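Local coordinates for protein alkaline phosphatase (Thermus thermophilus, PDB 7KWD) that probably hydrolyses phosphate monoesters as a homodimeric, zinc- and magnesium-dependent alkaline phosphatase, at residues T141-H146 and E270-H276; F226-P232 and V244-M250; Y86-S90 and M477-L483. One frame throughout, in Å; residues are numbered along the deposited sequence.

Interaction 1: residues T141-H146 and E270-H276. With MG (magnesium ion), chain D; ZN (zinc ion), chain F.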
loop_
_atom_site.group_PDB
_atom_site.type_symbol
_atom_site.label_atom_id
_atom_site.label_comp_id
_atom_site.label_asym_id
_atom_site.label_seq_id
_atom_site.Cartn_x
_atom_site.Cartn_y
_atom_site.Cartn_z
ATOM N N THR A 141 -15.452 11.854 13.190
ATOM C CA THR A 141 -16.284 10.721 13.563
ATOM C C THR A 141 -15.749 9.985 14.786
ATOM O O THR A 141 -16.431 9.084 15.291
ATOM C CB THR A 141 -16.411 9.722 12.400
ATOM O OG1 THR A 141 -15.102 9.318 11.969
ATOM C CG2 THR A 141 -17.177 10.329 11.234
ATOM N N THR A 142 -14.548 10.325 15.265
ATOM C CA THR A 142 -14.118 9.830 16.558
ATOM C C THR A 142 -14.714 10.704 17.660
ATOM O O THR A 142 -15.387 11.713 17.393
ATOM C CB THR A 142 -12.588 9.821 16.669
ATOM O OG1 THR A 142 -12.108 11.173 16.649
ATOM C CG2 THR A 142 -11.938 9.032 15.516
ATOM N N THR A 143 -14.429 10.340 18.920
ATOM C CA THR A 143 -14.598 11.285 20.016
ATOM C C THR A 143 -13.921 12.589 19.626
ATOM O O THR A 143 -12.850 12.597 19.011
ATOM C CB THR A 143 -14.005 10.754 21.323
ATOM O OG1 THR A 143 -12.656 10.376 21.097
ATOM C CG2 THR A 143 -14.801 9.541 21.827
ATOM N N VAL A 144 -14.580 13.704 19.940
ATOM C CA VAL A 144 -14.101 14.982 19.451
ATOM C C VAL A 144 -12.762 15.341 20.074
ATOM O O VAL A 144 -12.001 16.136 19.499
ATOM C CB VAL A 144 -15.194 16.032 19.713
ATOM C CG1 VAL A 144 -15.273 16.369 21.231
ATOM C CG2 VAL A 144 -14.910 17.252 18.882
ATOM N N THR A 145 -12.452 14.744 21.225
ATOM C CA THR A 145 -11.226 14.926 21.988
ATOM C C THR A 145 -10.138 13.913 21.589
ATOM O O THR A 145 -9.084 13.835 22.234
ATOM C CB THR A 145 -11.569 14.762 23.487
ATOM O OG1 THR A 145 -12.307 13.534 23.615
ATOM C CG2 THR A 145 -12.447 15.878 24.028
ATOM N N HIS A 146 -10.368 13.130 20.551
ATOM C CA HIS A 146 -9.413 12.105 20.159
ATOM C C HIS A 146 -8.140 12.732 19.588
ATOM O O HIS A 146 -8.026 13.946 19.408
ATOM C CB HIS A 146 -10.076 11.155 19.169
ATOM C CG HIS A 146 -9.580 9.748 19.239
ATOM N ND1 HIS A 146 -9.007 9.117 18.154
ATOM C CD2 HIS A 146 -9.611 8.830 20.244
ATOM C CE1 HIS A 146 -8.685 7.878 18.493
ATOM N NE2 HIS A 146 -9.043 7.677 19.752
ATOM N N GLU A 270 -12.008 14.945 10.021
ATOM C CA GLU A 270 -11.398 13.639 10.195
ATOM C C GLU A 270 -12.385 12.527 9.896
ATOM O O GLU A 270 -13.450 12.439 10.528
ATOM C CB GLU A 270 -10.842 13.419 11.605
ATOM C CG GLU A 270 -9.818 12.246 11.560
ATOM C CD GLU A 270 -9.620 11.618 12.898
ATOM O OE1 GLU A 270 -10.336 12.028 13.844
ATOM O OE2 GLU A 270 -8.759 10.746 12.988
ATOM N N ALA A 271 -12.045 11.695 8.917
ATOM C CA ALA A 271 -12.703 10.407 8.726
ATOM C C ALA A 271 -11.911 9.447 9.590
ATOM O O ALA A 271 -11.045 8.710 9.127
ATOM C CB ALA A 271 -12.713 9.996 7.264
ATOM N N GLY A 272 -12.200 9.505 10.897
ATOM C CA GLY A 272 -11.337 8.877 11.870
ATOM C C GLY A 272 -11.574 7.428 12.124
ATOM O O GLY A 272 -10.790 6.804 12.864
ATOM N N ARG A 273 -12.635 6.840 11.565
ATOM C CA ARG A 273 -12.956 5.453 11.879
ATOM C C ARG A 273 -12.635 4.505 10.734
ATOM O O ARG A 273 -12.840 3.286 10.866
ATOM C CB ARG A 273 -14.427 5.328 12.296
ATOM C CG ARG A 273 -14.790 6.305 13.452
ATOM C CD ARG A 273 -15.873 5.789 14.410
ATOM N NE ARG A 273 -15.365 4.647 15.172
ATOM C CZ ARG A 273 -16.134 3.719 15.725
ATOM N NH1 ARG A 273 -17.458 3.791 15.627
ATOM N NH2 ARG A 273 -15.560 2.723 16.372
ATOM N N ILE A 274 -12.088 5.022 9.633
ATOM C CA ILE A 274 -11.414 4.150 8.678
ATOM C C ILE A 274 -10.383 3.309 9.411
ATOM O O ILE A 274 -10.347 2.083 9.269
ATOM C CB ILE A 274 -10.767 4.975 7.553
ATOM C CG1 ILE A 274 -11.846 5.687 6.722
ATOM C CG2 ILE A 274 -9.851 4.095 6.712
ATOM C CD1 ILE A 274 -11.266 6.778 5.797
ATOM N N ASP A 275 -9.534 3.972 10.213
ATOM C CA ASP A 275 -8.567 3.294 11.072
ATOM C C ASP A 275 -9.237 2.212 11.910
ATOM O O ASP A 275 -8.817 1.056 11.895
ATOM C CB ASP A 275 -7.878 4.340 11.960
ATOM C CG ASP A 275 -6.820 3.764 12.843
ATOM O OD1 ASP A 275 -5.838 3.196 12.290
ATOM O OD2 ASP A 275 -6.954 3.907 14.085
ATOM N N HIS A 276 -10.327 2.560 12.590
ATOM C CA HIS A 276 -10.963 1.624 13.508
ATOM C C HIS A 276 -11.475 0.397 12.776
ATOM O O HIS A 276 -11.297 -0.733 13.237
ATOM C CB HIS A 276 -12.114 2.308 14.245
ATOM C CG HIS A 276 -11.667 3.461 15.079
ATOM N ND1 HIS A 276 -12.543 4.311 15.697
ATOM C CD2 HIS A 276 -10.429 3.921 15.371
ATOM C CE1 HIS A 276 -11.875 5.242 16.354
ATOM N NE2 HIS A 276 -10.588 5.029 16.173
HETATM MG MG MG D . -7.713 9.793 14.448
HETATM ZN ZN ZN F . -5.348 3.084 14.925
HETATM O O HOH W 1 -14.617 7.818 9.774
HETATM O O HOH W 2 -8.658 10.938 15.965
HETATM O O HOH W 3 -8.938 7.817 14.370
HETATM O O HOH W 4 -6.706 8.986 15.915
#
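With CG swung trans to its backbone nitrogen (chi1 -161°) and an extended chain, E270 sends its carboxylate past T142, whose side chain crosses it at about a right angle; T142 OG1 stops 3.4 Å from E270 OE1. The first torsion of T142 leaves CG2 beside its own nitrogen, where it packs on G272 and lies 3.9 Å from CE1 of H276. The T142 hydroxyl donates to T143 O, which H146 N approaches from the opposite face, closing a type I turn. T141 N gives a weak bond (3.4 Å) to E270 O, and a water joins T141 OG1 to R273 N. All this sits at the C-terminal ends of the parallel strands 135-140 and 265-271, where the alkaline phosphatase fold assembles its metal site. E270 OE2 binds magnesium at 2.0 Å, and D47 and T148 are further protein ligands, while OE1 is held by T140. H146 reaches the ion through water: a metal-bound water lies 2.9 Å from H146 ND1, in the plane of the imidazole, and also donates to E270 OE1. A second donates to G272 O over 2.6 Å. H276 turns its edge to the face of the H146 ring in an offset edge-to-face pair, centroids 5.9 Å apart and planes at 85°. Its rotation is fixed by R273, whose NE donates to H276 ND1 at 2.9 Å and 173°, nearly in the plane of both groups; E350 pairs with the same guanidinium. D275, just before H276 in the helix, binds zinc through OD2 with H279 and H433.

Interaction 2: residues F226-P232 and V244-M250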
loop_
_atom_site.group_PDB
_atom_site.type_symbol
_atom_site.label_atom_id
_atom_site.label_comp_id
_atom_site.label_asym_id
_atom_site.label_seq_id
_atom_site.Cartn_x
_atom_site.Cartn_y
_atom_site.Cartn_z
ATOM N N PHE A 226 -22.350 13.603 19.717
ATOM C CA PHE A 226 -23.454 12.830 19.187
ATOM C C PHE A 226 -23.503 11.371 19.588
ATOM O O PHE A 226 -24.445 10.674 19.192
ATOM C CB PHE A 226 -23.421 12.938 17.656
ATOM C CG PHE A 226 -23.459 14.345 17.169
ATOM C CD1 PHE A 226 -24.652 15.053 17.131
ATOM C CD2 PHE A 226 -22.294 14.983 16.807
ATOM C CE1 PHE A 226 -24.673 16.385 16.699
ATOM C CE2 PHE A 226 -22.287 16.291 16.387
ATOM C CZ PHE A 226 -23.476 17.009 16.322
ATOM N N ALA A 227 -22.528 10.893 20.358
ATOM C CA ALA A 227 -22.500 9.526 20.853
ATOM C C ALA A 227 -21.723 9.501 22.161
ATOM O O ALA A 227 -20.969 10.437 22.480
ATOM C CB ALA A 227 -21.870 8.563 19.832
ATOM N N ASP A 228 -21.895 8.409 22.918
ATOM C CA ASP A 228 -21.170 8.293 24.178
ATOM C C ASP A 228 -19.672 8.269 23.922
ATOM O O ASP A 228 -18.909 8.985 24.586
ATOM C CB ASP A 228 -21.555 7.033 24.957
ATOM C CG ASP A 228 -20.981 7.053 26.365
ATOM O OD1 ASP A 228 -21.458 7.879 27.173
ATOM O OD2 ASP A 228 -20.029 6.297 26.639
ATOM N N GLY A 229 -19.238 7.407 22.972
ATOM C CA GLY A 229 -17.867 7.328 22.504
ATOM C C GLY A 229 -17.742 7.799 21.063
ATOM O O GLY A 229 -18.287 8.847 20.703
ATOM N N HIS A 230 -17.065 7.029 20.211
ATOM C CA HIS A 230 -16.947 7.434 18.811
ATOM C C HIS A 230 -18.309 7.418 18.129
ATOM O O HIS A 230 -19.217 6.679 18.515
ATOM C CB HIS A 230 -16.024 6.502 18.050
ATOM C CG HIS A 230 -14.687 6.342 18.678
ATOM N ND1 HIS A 230 -13.854 7.407 18.902
ATOM C CD2 HIS A 230 -14.026 5.246 19.112
ATOM C CE1 HIS A 230 -12.738 6.978 19.469
ATOM N NE2 HIS A 230 -12.814 5.668 19.594
ATOM N N VAL A 231 -18.457 8.266 17.119
ATOM C CA VAL A 231 -19.674 8.233 16.296
ATOM C C VAL A 231 -19.740 6.893 15.583
ATOM O O VAL A 231 -18.688 6.348 15.193
ATOM C CB VAL A 231 -19.685 9.395 15.284
ATOM C CG1 VAL A 231 -20.973 9.408 14.489
ATOM C CG2 VAL A 231 -19.486 10.698 16.026
ATOM N N PRO A 232 -20.921 6.295 15.430
ATOM C CA PRO A 232 -21.008 5.007 14.736
ATOM C C PRO A 232 -20.450 5.050 13.312
ATOM O O PRO A 232 -20.550 6.053 12.598
ATOM C CB PRO A 232 -22.518 4.709 14.731
ATOM C CG PRO A 232 -23.051 5.429 15.960
ATOM C CD PRO A 232 -22.189 6.673 16.096
ATOM N N VAL A 244 -27.586 9.198 14.428
ATOM C CA VAL A 244 -26.328 9.936 14.560
ATOM C C VAL A 244 -26.074 10.627 13.231
ATOM O O VAL A 244 -26.555 10.195 12.173
ATOM C CB VAL A 244 -25.143 9.003 14.951
ATOM C CG1 VAL A 244 -25.425 8.402 16.289
ATOM C CG2 VAL A 244 -24.949 7.899 13.913
ATOM N N PRO A 245 -25.307 11.725 13.253
ATOM C CA PRO A 245 -25.036 12.424 11.989
ATOM C C PRO A 245 -23.989 11.675 11.182
ATOM O O PRO A 245 -23.199 10.892 11.717
ATOM C CB PRO A 245 -24.544 13.803 12.427
ATOM C CG PRO A 245 -24.027 13.622 13.838
ATOM C CD PRO A 245 -24.626 12.358 14.406
ATOM N N SER A 246 -24.057 11.856 9.867
ATOM C CA SER A 246 -22.970 11.472 8.979
ATOM C C SER A 246 -21.843 12.500 9.074
ATOM O O SER A 246 -22.043 13.641 9.493
ATOM C CB SER A 246 -23.457 11.398 7.526
ATOM O OG SER A 246 -23.911 12.681 7.099
ATOM N N LEU A 247 -20.650 12.107 8.645
ATOM C CA LEU A 247 -19.583 13.106 8.592
ATOM C C LEU A 247 -20.020 14.307 7.748
ATOM O O LEU A 247 -19.800 15.469 8.133
ATOM C CB LEU A 247 -18.305 12.469 8.071
ATOM C CG LEU A 247 -17.055 13.367 8.168
ATOM C CD1 LEU A 247 -16.821 13.848 9.578
ATOM C CD2 LEU A 247 -15.850 12.571 7.651
ATOM N N LYS A 248 -20.683 14.047 6.616
ATOM C CA LYS A 248 -21.148 15.141 5.764
ATOM C C LYS A 248 -22.037 16.106 6.529
ATOM O O LYS A 248 -21.874 17.339 6.429
ATOM C CB LYS A 248 -21.917 14.577 4.557
ATOM C CG LYS A 248 -22.471 15.666 3.609
ATOM C CD LYS A 248 -23.263 14.993 2.475
ATOM C CE LYS A 248 -23.680 15.969 1.371
ATOM N NZ LYS A 248 -24.532 15.250 0.371
ATOM N N GLU A 249 -23.008 15.575 7.280
ATOM C CA GLU A 249 -23.929 16.445 8.016
ATOM C C GLU A 249 -23.179 17.341 8.988
ATOM O O GLU A 249 -23.564 18.492 9.214
ATOM C CB GLU A 249 -24.971 15.605 8.773
ATOM C CG GLU A 249 -26.117 15.106 7.872
ATOM C CD GLU A 249 -27.034 14.057 8.513
ATOM O OE1 GLU A 249 -26.588 13.225 9.345
ATOM O OE2 GLU A 249 -28.222 14.064 8.157
ATOM N N MET A 250 -22.129 16.813 9.605
ATOM C CA MET A 250 -21.341 17.622 10.533
ATOM C C MET A 250 -20.563 18.698 9.786
ATOM O O MET A 250 -20.566 19.862 10.197
ATOM C CB MET A 250 -20.410 16.710 11.340
ATOM C CG MET A 250 -21.150 15.901 12.413
ATOM S SD MET A 250 -20.102 15.023 13.573
ATOM C CE MET A 250 -19.642 13.593 12.832
HETATM O O HOH W 5 -21.843 8.259 10.862
#
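F226 meets P245 and M250, and its ring takes both a CH-pi and a sulfur contact in this buried interface. P245 CG stands over one face of the ring, 3.6 Å from the centroid and only 17° off the normal, a CH-pi contact shifted toward the CG side of the ring; P245 CD continues it onto F226 CB. The sulfur of M250 comes in obliquely, 54° off the normal, with SD 3.8 Å from F226 CE2, as a Met-aromatic contact. Apolar packing makes up most of the rest. P232 and V244 reach toward each other tip to tip, so that both methyls of V244 bear on the proline ring, CG1 lying 3.7 Å from P232 CD. V231 fills in between, its CG2 4.3 Å from M250 CE, the bend at chi3 (-82°) having turned that methyl away from the line of the methionine chain. Two methyls meet carbonyl oxygens instead: V231 CG1 rests against P245 O, and V244 CG1 against F226 O. In fold terms, the loop that follows strand 222-225 is thereby packed onto the entry to helix 247-259, and M250 also touches V139 of strand 135-140. The polar interactions do not join the segments directly. One water spans them, donating to P232 O and to P245 O, each at 3.1 Å. Within the helix start, S246 and E249 form a capping box: E249 N donates to S246 OG at 3.0 Å, and S246 N returns a bond of 2.9 Å to E249 OE1, approaching the carboxylate on its anti side.

Interaction 3: residues Y86-S90 and M477-L483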
loop_
_atom_site.group_PDB
_atom_site.type_symbol
_atom_site.label_atom_id
_atom_site.label_comp_id
_atom_site.label_asym_id
_atom_site.label_seq_id
_atom_site.Cartn_x
_atom_site.Cartn_y
_atom_site.Cartn_z
ATOM N N TYR A 86 6.629 7.220 9.751
ATOM C CA TYR A 86 7.333 6.770 10.941
ATOM C C TYR A 86 7.468 7.882 11.980
ATOM O O TYR A 86 7.603 9.071 11.668
ATOM C CB TYR A 86 8.698 6.208 10.589
ATOM C CG TYR A 86 9.625 7.051 9.761
ATOM C CD1 TYR A 86 10.481 7.974 10.347
ATOM C CD2 TYR A 86 9.721 6.849 8.397
ATOM C CE1 TYR A 86 11.381 8.713 9.569
ATOM C CE2 TYR A 86 10.594 7.564 7.631
ATOM C CZ TYR A 86 11.425 8.496 8.224
ATOM O OH TYR A 86 12.303 9.202 7.448
ATOM N N SER A 87 7.401 7.478 13.243
ATOM C CA SER A 87 7.557 8.411 14.353
ATOM C C SER A 87 9.030 8.422 14.783
ATOM O O SER A 87 9.894 7.846 14.113
ATOM C CB SER A 87 6.617 8.014 15.491
ATOM O OG SER A 87 6.892 6.695 15.899
ATOM N N LEU A 88 9.327 9.028 15.935
ATOM C CA LEU A 88 10.724 9.309 16.284
ATOM C C LEU A 88 11.524 8.035 16.574
ATOM O O LEU A 88 12.712 7.957 16.215
ATOM C CB LEU A 88 10.764 10.259 17.476
ATOM C CG LEU A 88 12.130 10.747 17.965
ATOM C CD1 LEU A 88 12.991 11.233 16.816
ATOM C CD2 LEU A 88 11.872 11.847 18.987
ATOM N N THR A 89 10.898 7.039 17.217
ATOM C CA THR A 89 11.568 5.807 17.611
ATOM C C THR A 89 10.939 4.540 17.035
ATOM O O THR A 89 11.424 3.446 17.337
ATOM C CB THR A 89 11.597 5.661 19.149
ATOM O OG1 THR A 89 10.270 5.524 19.669
ATOM C CG2 THR A 89 12.235 6.853 19.764
ATOM N N SER A 90 9.921 4.651 16.176
ATOM C CA SER A 90 9.244 3.473 15.652
ATOM C C SER A 90 8.872 3.671 14.197
ATOM O O SER A 90 8.248 4.678 13.847
ATOM C CB SER A 90 7.960 3.178 16.418
ATOM O OG SER A 90 7.231 2.169 15.753
ATOM N N MET A 477 13.793 16.609 18.999
ATOM C CA MET A 477 14.441 15.605 19.839
ATOM C C MET A 477 14.980 14.548 18.889
ATOM O O MET A 477 14.320 14.206 17.901
ATOM C CB MET A 477 13.455 14.986 20.864
ATOM C CG MET A 477 13.903 13.698 21.592
ATOM S SD MET A 477 12.715 13.112 22.871
ATOM C CE MET A 477 12.409 14.635 23.772
ATOM N N SER A 478 16.180 14.052 19.176
ATOM C CA SER A 478 16.787 13.011 18.363
ATOM C C SER A 478 16.235 11.656 18.772
ATOM O O SER A 478 15.705 11.471 19.873
ATOM C CB SER A 478 18.306 13.004 18.524
ATOM O OG SER A 478 18.657 12.421 19.765
ATOM N N GLU A 479 16.353 10.701 17.850
ATOM C CA GLU A 479 15.909 9.347 18.134
ATOM C C GLU A 479 16.627 8.779 19.352
ATOM O O GLU A 479 16.005 8.135 20.220
ATOM C CB GLU A 479 16.156 8.472 16.906
ATOM C CG GLU A 479 15.761 7.014 17.102
ATOM C CD GLU A 479 15.960 6.189 15.827
ATOM O OE1 GLU A 479 16.501 6.742 14.848
ATOM O OE2 GLU A 479 15.599 4.994 15.820
ATOM N N GLU A 480 17.944 8.988 19.422
ATOM C CA GLU A 480 18.714 8.470 20.550
ATOM C C GLU A 480 18.297 9.159 21.843
ATOM O O GLU A 480 18.152 8.504 22.881
ATOM C CB GLU A 480 20.224 8.619 20.286
ATOM C CG GLU A 480 20.808 7.677 19.207
ATOM C CD GLU A 480 20.806 6.173 19.600
ATOM O OE1 GLU A 480 21.219 5.825 20.744
ATOM O OE2 GLU A 480 20.390 5.334 18.751
ATOM N N GLU A 481 18.032 10.463 21.807
ATOM C CA GLU A 481 17.564 11.097 23.037
ATOM C C GLU A 481 16.286 10.441 23.506
ATOM O O GLU A 481 16.121 10.156 24.696
ATOM C CB GLU A 481 17.330 12.596 22.844
ATOM C CG GLU A 481 18.557 13.458 22.992
ATOM C CD GLU A 481 18.361 14.870 22.426
ATOM O OE1 GLU A 481 17.549 15.054 21.486
ATOM O OE2 GLU A 481 19.015 15.809 22.919
ATOM N N ALA A 482 15.371 10.178 22.564
ATOM C CA ALA A 482 14.055 9.647 22.894
ATOM C C ALA A 482 14.154 8.228 23.426
ATOM O O ALA A 482 13.452 7.858 24.371
ATOM C CB ALA A 482 13.164 9.683 21.648
ATOM N N LEU A 483 15.023 7.425 22.832
ATOM C CA LEU A 483 15.173 6.048 23.278
ATOM C C LEU A 483 15.693 5.987 24.714
ATOM O O LEU A 483 15.264 5.131 25.499
ATOM C CB LEU A 483 16.109 5.313 22.336
ATOM C CG LEU A 483 15.526 4.925 20.980
ATOM C CD1 LEU A 483 16.662 4.389 20.110
ATOM C CD2 LEU A 483 14.418 3.886 21.094
HETATM O O HOH W 6 14.255 3.231 17.361
#
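L88 and T89 press against the first turn of helix 479-487, and the close packing centres on A482. A chi1 of -177° sets the L88 branch opposite the backbone N and extends the isobutyl group along the N-terminal end of the helix. There CD1 comes nearest to M477 O, at 3.4 Å, and CD2 also reaches M477 CG and A482 CB, 3.7 Å from the latter. T89 brings its methyl rather than its hydroxyl to the helix, CG2 lying 3.5 Å from A482 CB, so the alanine methyl is touched by both loop residues. M477 meets L88 CD2 chiefly through CG; the far end of its chain leads away, and the residue also touches H116 and D118. E479 runs out extended across the loop, its CG passing 3.3 Å from L88 O. This joins the loop between strand 80-84 and helix 95-104 to the last modelled helix of the chain, two regions nearly four hundred residues apart in sequence. The helix begins with a capping box, in which E481 N donates to S478 OG and S478 N donates to E481 OE1 on its anti lone pair, almost straight at 178°; S478 points away from the loop. Elsewhere the fit is looser and more polar. L483 slides past T89, its CD2 3.9 Å from T89 CB. The carboxylate of E479 connects to the loop through water, which donates to E479 OE2 (2.7 Å) and to T89 O (2.8 Å). The second subunit covers this region too: R63 of that subunit makes a long, weak ion pair with E479, and L333 of that subunit packs on T89.

How the interactions relate
Interactions 1 and 2 are neighbours, their centres about 10 Å apart, and V231 ties them together: V231 N lies 2.8 Å from T141 O, and V231 O lies 2.9 Å from R273 NH1, both probable hydrogen bonds. H230 adds its ring to the pair of H146 and H276, so loop 226-232 packs against these two rings beside the magnesium site. Interaction 2 itself stays back from the metals, the V231 side chain being about 12 Å from magnesium. Interaction 3 is separate, its centre about 26 Å from that of interaction 1 and 35 Å from that of interaction 2, away from the metal sites and beside the second subunit.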